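Local coordinates for ORF48 (Lactococcus phage TP901-1, PDB 3U6X), which is the upper baseplate protein of a lactococcal phage and probably helps build the host-adhesion device at the tip of its tail, at residues Leu80-Glu84 with Thr85-Cys89. Residues are numbered along the deposited sequence; the frame is centred on the assembly and turned at random.
Sequences LVIKE and TQVLC
V81 and L88, paired across a tight beta hairpin with a two-residue loop, exchange both of their backbone hydrogen bonds: V81 N to L88 O at 2.9 Å and L88 N to V81 O at 2.9 Å. K83 and Q86 form the second such pair and close a type II' turn, with E84 and T85 at its corners. Here the two bonds differ: K83 N meets Q86 O almost head-on (N-H...O 170°), whereas Q86 N reaches K83 O from above the carbonyl plane at 3.1 Å. E84 takes a positive phi of 63°, as the first corner of this turn requires.

Apolar packing is closest on the face bearing L80, I82, V87 and C89. L80 CD2 bridges two neighbours, lying 3.8 Å from V87 CG1 and 3.7 Å from C89 CB. I82 and V87 stand side by side, with V87 CG2, set beside its own backbone N, turned to I82 CG1. On the opposite face V81 CB and L88 CB meet more loosely, at 4.2 Å. In the antiparallel sheet of this immunoglobulin-like domain, strands 70-74 and 16-22 flank the hairpin. Backbone bonds thus fix the register, leaving an aliphatic surface whose cover Y21, against L80 and V87, shares with another protein's chain: its backbone on L80 and V87, a basic side chain on I82.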
# COMPACT_ATOMS: atom_id res chain seq x y z
N LEU V 80 -52.09 -2.79 -11.98
CA LEU V 80 -52.76 -2.92 -13.27
C LEU V 80 -54.25 -3.12 -13.04
O LEU V 80 -54.65 -3.65 -12.01
CB LEU V 80 -52.26 -4.15 -14.06
CG LEU V 80 -50.80 -4.28 -14.42
CD1 LEU V 80 -50.56 -5.58 -15.13
CD2 LEU V 80 -50.32 -3.14 -15.28
N VAL V 81 -55.05 -2.72 -14.03
CA VAL V 81 -56.47 -3.01 -14.12
C VAL V 81 -56.56 -3.72 -15.47
O VAL V 81 -56.14 -3.16 -16.49
CB VAL V 81 -57.39 -1.77 -14.05
CG1 VAL V 81 -58.85 -2.19 -14.16
CG2 VAL V 81 -57.13 -0.97 -12.76
N ILE V 82 -56.99 -4.98 -15.46
CA ILE V 82 -57.13 -5.80 -16.68
C ILE V 82 -58.60 -6.20 -16.93
O ILE V 82 -59.24 -6.78 -16.05
CB ILE V 82 -56.20 -7.04 -16.67
CG1 ILE V 82 -54.77 -6.67 -16.24
CG2 ILE V 82 -56.20 -7.76 -18.02
CD1 ILE V 82 -53.79 -7.84 -15.95
N LYS V 83 -59.12 -5.85 -18.12
CA LYS V 83 -60.45 -6.21 -18.60
C LYS V 83 -60.21 -6.84 -19.96
O LYS V 83 -60.08 -6.13 -20.96
CB LYS V 83 -61.40 -5.00 -18.66
CG LYS V 83 -62.86 -5.37 -18.94
CD LYS V 83 -63.78 -4.15 -18.94
CE LYS V 83 -64.87 -4.25 -19.99
NZ LYS V 83 -64.35 -4.12 -21.38
N GLU V 84 -60.07 -8.18 -19.98
CA GLU V 84 -59.82 -9.02 -21.16
C GLU V 84 -58.46 -8.66 -21.79
O GLU V 84 -57.44 -8.90 -21.16
CB GLU V 84 -60.99 -9.01 -22.18
CG GLU V 84 -62.39 -9.27 -21.64
CD GLU V 84 -63.55 -8.72 -22.47
OE1 GLU V 84 -63.41 -7.63 -23.08
OE2 GLU V 84 -64.62 -9.36 -22.46
N THR V 85 -58.44 -8.05 -22.99
CA THR V 85 -57.23 -7.64 -23.71
C THR V 85 -56.76 -6.24 -23.33
O THR V 85 -55.65 -5.86 -23.69
CB THR V 85 -57.45 -7.72 -25.24
OG1 THR V 85 -58.37 -6.71 -25.69
CG2 THR V 85 -57.90 -9.08 -25.70
N GLN V 86 -57.61 -5.46 -22.65
CA GLN V 86 -57.34 -4.07 -22.28
C GLN V 86 -56.73 -3.93 -20.89
O GLN V 86 -57.24 -4.50 -19.92
CB GLN V 86 -58.62 -3.22 -22.45
CG GLN V 86 -58.47 -1.71 -22.22
CD GLN V 86 -57.55 -0.96 -23.15
OE1 GLN V 86 -57.40 -1.30 -24.35
NE2 GLN V 86 -56.95 0.12 -22.60
N VAL V 87 -55.62 -3.16 -20.81
CA VAL V 87 -54.90 -2.89 -19.57
C VAL V 87 -54.78 -1.38 -19.33
O VAL V 87 -54.54 -0.63 -20.27
CB VAL V 87 -53.50 -3.59 -19.52
CG1 VAL V 87 -52.77 -3.29 -18.21
CG2 VAL V 87 -53.60 -5.10 -19.73
N LEU V 88 -54.99 -0.97 -18.08
CA LEU V 88 -54.79 0.37 -17.53
C LEU V 88 -53.65 0.20 -16.47
O LEU V 88 -53.81 -0.50 -15.46
CB LEU V 88 -56.07 0.95 -16.92
CG LEU V 88 -56.05 2.45 -16.57
CD1 LEU V 88 -55.93 3.33 -17.84
CD2 LEU V 88 -57.29 2.84 -15.78
N CYS V 89 -52.46 0.73 -16.79
CA CYS V 89 -51.24 0.58 -16.00
C CYS V 89 -50.91 1.81 -15.17
O CYS V 89 -50.82 2.91 -15.71
CB CYS V 89 -50.10 0.20 -16.94
SG CYS V 89 -48.48 0.03 -16.16